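Local coordinates for alcohol dehydrogenase superfamily protein (Novosphingobium aromaticivorans, PDB 3GAZ) that probably acts as an NADP-dependent oxidoreductase of the zinc-binding-type (medium-chain) alcohol dehydrogenase superfamily, at residues 28-42 and 102-116. Sequence-based numbering, arbitrary orientation.
Sequences PQPAPGQVLVQIEAS and QGTHAQFAAVDARLL
Strand 34-39 runs antiparallel to strand 108-112, their axes 4.5 Å apart at closest and 151° between directions. Val35 with Val111 and Val37 with Ala109 are hydrogen-bonded pairs, each closed by two N-H...O bonds; the straightest joins Val37 N to Ala109 O (2.8 Å, 174°). The ladder goes on at both ends, where Ile39 N donates to Gln107 O from above the carbonyl plane and Ala113 N to Gly33 O. On one face Phe108 lies alongside Gln38, amide and ring planes 29° apart, with Gln38 NE2 3.7 Å from Phe108 CZ. Pro28 and Gln34 OE1, the latter held by Ala31 N on a lone pair, close over the Ala110 methyl on the same face. Gln102 NE2 donates to Gly103 O and Phe108 O, both acceptors lying in its amide plane, and ties the incoming loop to the strand. Both strands belong to the GroES-like domain of the medium-chain dehydrogenases, and strand 70-78 flanks 34-39 on its other edge. On the opposite face Val35 CG2, between the backbone N and the carbonyl carbon, meets Leu116 CD1 tip to tip at a tight 3.3 Å. Ile39 CD1 packs on the Ala109 methyl, 3.7 Å from its CB. At the far end Ser42 OG lies 2.7 Å from Thr104 OG1, which also bonds Asp70 O. Ser42 OG also lies in plane at the His105 ring edge, and a water joins it to His105 NE2, which bonds Tyr315 too. Asp112 OD1 accepts Arg114 N on its anti lone pair in an Asx turn, while Arg114 NE and NH2 grip the carboxylate side-on. A water donates to both Gly33 O and Asp112 OD1, linking the segments. An alanine at Asp112 is likely to leave the guanidinium without its charge partner, the turn without its acceptor and the water without its second one.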
loop_
_atom_site.group_PDB
_atom_site.type_symbol
_atom_site.label_atom_id
_atom_site.label_comp_id
_atom_site.label_asym_id
_atom_site.label_seq_id
_atom_site.Cartn_x
_atom_site.Cartn_y
_atom_site.Cartn_z
ATOM N N PRO A 28 -4.245 13.148 -10.738
ATOM C CA PRO A 28 -3.941 11.788 -11.188
ATOM C C PRO A 28 -4.324 11.566 -12.643
ATOM O O PRO A 28 -5.238 12.209 -13.165
ATOM C CB PRO A 28 -4.774 10.919 -10.250
ATOM C CG PRO A 28 -4.844 11.736 -9.013
ATOM C CD PRO A 28 -5.106 13.116 -9.546
ATOM N N GLN A 29 -3.608 10.655 -13.289
ATOM C CA GLN A 29 -3.862 10.307 -14.679
ATOM C C GLN A 29 -4.194 8.825 -14.721
ATOM O O GLN A 29 -3.484 8.012 -14.136
ATOM C CB GLN A 29 -2.629 10.589 -15.536
ATOM C CG GLN A 29 -2.459 12.049 -15.902
ATOM C CD GLN A 29 -1.160 12.306 -16.638
ATOM O OE1 GLN A 29 -0.077 12.255 -16.049
ATOM N NE2 GLN A 29 -1.257 12.573 -17.935
ATOM N N PRO A 30 -5.278 8.455 -15.420
ATOM C CA PRO A 30 -5.708 7.061 -15.533
ATOM C C PRO A 30 -4.809 6.160 -16.370
ATOM O O PRO A 30 -4.525 6.450 -17.532
ATOM C CB PRO A 30 -7.105 7.185 -16.130
ATOM C CG PRO A 30 -6.953 8.363 -17.042
ATOM C CD PRO A 30 -6.178 9.343 -16.180
ATOM N N ALA A 31 -4.366 5.064 -15.765
ATOM C CA ALA A 31 -3.522 4.087 -16.446
ATOM C C ALA A 31 -4.470 3.126 -17.151
ATOM O O ALA A 31 -5.685 3.209 -16.972
ATOM C CB ALA A 31 -2.668 3.328 -15.430
ATOM N N PRO A 32 -3.936 2.210 -17.973
ATOM C CA PRO A 32 -4.843 1.280 -18.650
ATOM C C PRO A 32 -5.668 0.538 -17.600
ATOM O O PRO A 32 -5.146 0.149 -16.558
ATOM C CB PRO A 32 -3.888 0.349 -19.393
ATOM C CG PRO A 32 -2.726 1.238 -19.703
ATOM C CD PRO A 32 -2.542 1.999 -18.405
ATOM N N GLY A 33 -6.954 0.353 -17.867
ATOM C CA GLY A 33 -7.792 -0.345 -16.911
ATOM C C GLY A 33 -8.412 0.566 -15.864
ATOM O O GLY A 33 -9.278 0.129 -15.109
ATOM N N GLN A 34 -7.977 1.825 -15.813
ATOM C CA GLN A 34 -8.512 2.790 -14.845
ATOM C C GLN A 34 -9.353 3.878 -15.509
ATOM O O GLN A 34 -9.278 4.095 -16.721
ATOM C CB GLN A 34 -7.384 3.517 -14.099
ATOM C CG GLN A 34 -6.381 2.669 -13.349
ATOM C CD GLN A 34 -5.391 3.535 -12.581
ATOM O OE1 GLN A 34 -4.771 4.442 -13.146
ATOM N NE2 GLN A 34 -5.241 3.265 -11.289
ATOM N N VAL A 35 -10.142 4.570 -14.693
ATOM C CA VAL A 35 -10.946 5.694 -15.159
ATOM C C VAL A 35 -10.661 6.804 -14.160
ATOM O O VAL A 35 -10.352 6.527 -12.998
ATOM C CB VAL A 35 -12.473 5.397 -15.165
ATOM C CG1 VAL A 35 -12.794 4.319 -16.185
ATOM C CG2 VAL A 35 -12.943 4.993 -13.774
ATOM N N LEU A 36 -10.725 8.053 -14.609
ATOM C CA LEU A 36 -10.487 9.174 -13.714
ATOM C C LEU A 36 -11.841 9.616 -13.202
ATOM O O LEU A 36 -12.718 9.983 -13.981
ATOM C CB LEU A 36 -9.805 10.333 -14.448
ATOM C CG LEU A 36 -9.466 11.543 -13.569
ATOM C CD1 LEU A 36 -8.439 11.141 -12.510
ATOM C CD2 LEU A 36 -8.924 12.680 -14.428
ATOM N N VAL A 37 -12.016 9.570 -11.888
ATOM C CA VAL A 37 -13.280 9.956 -11.299
ATOM C C VAL A 37 -13.237 11.339 -10.691
ATOM O O VAL A 37 -12.343 11.656 -9.908
ATOM C CB VAL A 37 -13.714 8.974 -10.188
ATOM C CG1 VAL A 37 -15.051 9.428 -9.586
ATOM C CG2 VAL A 37 -13.826 7.561 -10.751
ATOM N N GLN A 38 -14.195 12.170 -11.073
ATOM C CA GLN A 38 -14.294 13.499 -10.502
ATOM C C GLN A 38 -15.191 13.219 -9.309
ATOM O O GLN A 38 -16.379 12.930 -9.471
ATOM C CB GLN A 38 -14.972 14.458 -11.473
ATOM C CG GLN A 38 -15.130 15.866 -10.931
ATOM C CD GLN A 38 -15.521 16.854 -12.008
ATOM O OE1 GLN A 38 -16.499 16.648 -12.730
ATOM N NE2 GLN A 38 -14.759 17.936 -12.123
ATOM N N ILE A 39 -14.609 13.270 -8.119
ATOM C CA ILE A 39 -15.330 12.971 -6.890
ATOM C C ILE A 39 -16.262 14.084 -6.434
ATOM O O ILE A 39 -15.834 15.219 -6.221
ATOM C CB ILE A 39 -14.333 12.642 -5.753
ATOM C CG1 ILE A 39 -13.459 11.450 -6.166
ATOM C CG2 ILE A 39 -15.092 12.339 -4.464
ATOM C CD1 ILE A 39 -12.342 11.112 -5.178
ATOM N N GLU A 40 -17.540 13.748 -6.280
ATOM C CA GLU A 40 -18.531 14.721 -5.838
ATOM C C GLU A 40 -18.875 14.544 -4.356
ATOM O O GLU A 40 -19.207 15.510 -3.670
ATOM C CB GLU A 40 -19.784 14.622 -6.723
ATOM C CG GLU A 40 -19.492 15.038 -8.169
ATOM C CD GLU A 40 -20.686 14.926 -9.102
ATOM O OE1 GLU A 40 -21.784 15.395 -8.736
ATOM O OE2 GLU A 40 -20.516 14.382 -10.215
ATOM N N ALA A 41 -18.770 13.313 -3.867
ATOM C CA ALA A 41 -19.046 13.009 -2.468
ATOM C C ALA A 41 -18.092 11.921 -1.979
ATOM O O ALA A 41 -17.839 10.935 -2.681
ATOM C CB ALA A 41 -20.496 12.556 -2.295
ATOM N N SER A 42 -17.560 12.120 -0.775
ATOM C CA SER A 42 -16.626 11.184 -0.160
ATOM C C SER A 42 -17.276 10.618 1.107
ATOM O O SER A 42 -17.653 11.369 2.010
ATOM C CB SER A 42 -15.319 11.913 0.186
ATOM O OG SER A 42 -14.382 11.064 0.836
ATOM N N GLN A 102 -4.521 6.124 -2.931
ATOM C CA GLN A 102 -4.977 7.481 -2.655
ATOM C C GLN A 102 -6.392 7.457 -2.082
ATOM O O GLN A 102 -7.257 6.740 -2.584
ATOM C CB GLN A 102 -4.991 8.338 -3.925
ATOM C CG GLN A 102 -5.482 9.751 -3.643
ATOM C CD GLN A 102 -6.023 10.455 -4.868
ATOM O OE1 GLN A 102 -5.294 10.724 -5.820
ATOM N NE2 GLN A 102 -7.316 10.759 -4.847
ATOM N N GLY A 103 -6.625 8.255 -1.044
ATOM C CA GLY A 103 -7.941 8.311 -0.429
ATOM C C GLY A 103 -8.928 9.117 -1.253
ATOM O O GLY A 103 -8.565 9.690 -2.286
ATOM N N THR A 104 -10.176 9.184 -0.802
ATOM C CA THR A 104 -11.182 9.922 -1.554
ATOM C C THR A 104 -11.429 11.365 -1.106
ATOM O O THR A 104 -12.336 12.020 -1.621
ATOM C CB THR A 104 -12.520 9.147 -1.592
ATOM O OG1 THR A 104 -13.044 9.002 -0.265
ATOM C CG2 THR A 104 -12.300 7.765 -2.203
ATOM N N HIS A 105 -10.637 11.857 -0.150
ATOM C CA HIS A 105 -10.765 13.246 0.298
ATOM C C HIS A 105 -10.012 14.064 -0.754
ATOM O O HIS A 105 -9.021 14.734 -0.450
ATOM C CB HIS A 105 -10.097 13.457 1.660
ATOM C CG HIS A 105 -10.713 12.669 2.774
ATOM N ND1 HIS A 105 -10.093 12.500 3.994
ATOM C CD2 HIS A 105 -11.894 12.012 2.856
ATOM C CE1 HIS A 105 -10.866 11.773 4.780
ATOM N NE2 HIS A 105 -11.964 11.465 4.113
ATOM N N ALA A 106 -10.475 13.980 -1.996
ATOM C CA ALA A 106 -9.834 14.677 -3.107
ATOM C C ALA A 106 -10.830 14.948 -4.218
ATOM O O ALA A 106 -11.847 14.268 -4.329
ATOM C CB ALA A 106 -8.680 13.836 -3.650
ATOM N N GLN A 107 -10.532 15.934 -5.054
ATOM C CA GLN A 107 -11.430 16.260 -6.149
ATOM C C GLN A 107 -11.413 15.183 -7.227
ATOM O O GLN A 107 -12.402 15.002 -7.928
ATOM C CB GLN A 107 -11.059 17.611 -6.764
ATOM C CG GLN A 107 -11.274 18.792 -5.831
ATOM C CD GLN A 107 -10.955 20.111 -6.498
ATOM O OE1 GLN A 107 -9.893 20.268 -7.107
ATOM N NE2 GLN A 107 -11.873 21.071 -6.388
ATOM N N PHE A 108 -10.292 14.468 -7.352
ATOM C CA PHE A 108 -10.164 13.414 -8.361
ATOM C C PHE A 108 -9.457 12.167 -7.832
ATOM O O PHE A 108 -8.735 12.218 -6.841
ATOM C CB PHE A 108 -9.367 13.921 -9.568
ATOM C CG PHE A 108 -9.975 15.106 -10.250
ATOM C CD1 PHE A 108 -10.914 14.936 -11.261
ATOM C CD2 PHE A 108 -9.611 16.398 -9.877
ATOM C CE1 PHE A 108 -11.486 16.041 -11.894
ATOM C CE2 PHE A 108 -10.177 17.507 -10.503
ATOM C CZ PHE A 108 -11.116 17.329 -11.513
ATOM N N ALA A 109 -9.667 11.051 -8.520
ATOM C CA ALA A 109 -9.028 9.793 -8.165
ATOM C C ALA A 109 -9.008 8.874 -9.383
ATOM O O ALA A 109 -10.021 8.716 -10.067
ATOM C CB ALA A 109 -9.767 9.121 -7.016
ATOM N N ALA A 110 -7.843 8.297 -9.659
ATOM C CA ALA A 110 -7.680 7.362 -10.771
ATOM C C ALA A 110 -8.003 6.007 -10.149
ATOM O O ALA A 110 -7.291 5.547 -9.253
ATOM C CB ALA A 110 -6.240 7.390 -11.277
ATOM N N VAL A 111 -9.072 5.375 -10.624
ATOM C CA VAL A 111 -9.524 4.106 -10.060
ATOM C C VAL A 111 -9.673 2.957 -11.047
ATOM O O VAL A 111 -10.135 3.147 -12.173
ATOM C CB VAL A 111 -10.892 4.292 -9.366
ATOM C CG1 VAL A 111 -11.329 2.993 -8.699
ATOM C CG2 VAL A 111 -10.809 5.425 -8.358
ATOM N N ASP A 112 -9.299 1.760 -10.596
ATOM C CA ASP A 112 -9.417 0.552 -11.406
ATOM C C ASP A 112 -10.911 0.366 -11.658
ATOM O O ASP A 112 -11.696 0.277 -10.710
ATOM C CB ASP A 112 -8.862 -0.651 -10.638
ATOM C CG ASP A 112 -8.857 -1.928 -11.464
ATOM O OD1 ASP A 112 -9.921 -2.316 -11.995
ATOM O OD2 ASP A 112 -7.779 -2.552 -11.574
ATOM N N ALA A 113 -11.292 0.305 -12.932
ATOM C CA ALA A 113 -12.691 0.169 -13.327
ATOM C C ALA A 113 -13.452 -0.942 -12.606
ATOM O O ALA A 113 -14.643 -0.807 -12.333
ATOM C CB ALA A 113 -12.784 -0.037 -14.842
ATOM N N ARG A 114 -12.761 -2.029 -12.291
ATOM C CA ARG A 114 -13.382 -3.168 -11.617
ATOM C C ARG A 114 -13.961 -2.854 -10.240
ATOM O O ARG A 114 -14.860 -3.554 -9.764
ATOM C CB ARG A 114 -12.372 -4.304 -11.497
ATOM C CG ARG A 114 -11.969 -4.911 -12.835
ATOM C CD ARG A 114 -10.864 -5.933 -12.656
ATOM N NE ARG A 114 -9.587 -5.299 -12.341
ATOM C CZ ARG A 114 -8.456 -5.964 -12.128
ATOM N NH1 ARG A 114 -8.440 -7.289 -12.189
ATOM N NH2 ARG A 114 -7.337 -5.301 -11.867
ATOM N N LEU A 115 -13.444 -1.809 -9.603
ATOM C CA LEU A 115 -13.903 -1.407 -8.278
ATOM C C LEU A 115 -15.158 -0.537 -8.329
ATOM O O LEU A 115 -15.811 -0.314 -7.306
ATOM C CB LEU A 115 -12.799 -0.628 -7.559
ATOM C CG LEU A 115 -11.505 -1.367 -7.208
ATOM C CD1 LEU A 115 -10.496 -0.384 -6.616
ATOM C CD2 LEU A 115 -11.806 -2.486 -6.227
ATOM N N LEU A 116 -15.492 -0.054 -9.520
ATOM C CA LEU A 116 -16.641 0.822 -9.700
ATOM C C LEU A 116 -17.909 0.185 -10.244
ATOM O O LEU A 116 -17.878 -0.860 -10.891
ATOM C CB LEU A 116 -16.257 1.984 -10.617
ATOM C CG LEU A 116 -15.206 2.953 -10.074
ATOM C CD1 LEU A 116 -14.750 3.877 -11.185
ATOM C CD2 LEU A 116 -15.789 3.738 -8.905
HETATM O O HOH W 1 -9.710 -2.457 -14.880
HETATM O O HOH W 2 -14.211 16.972 -7.596
HETATM O O HOH W 3 -14.202 9.967 3.518
#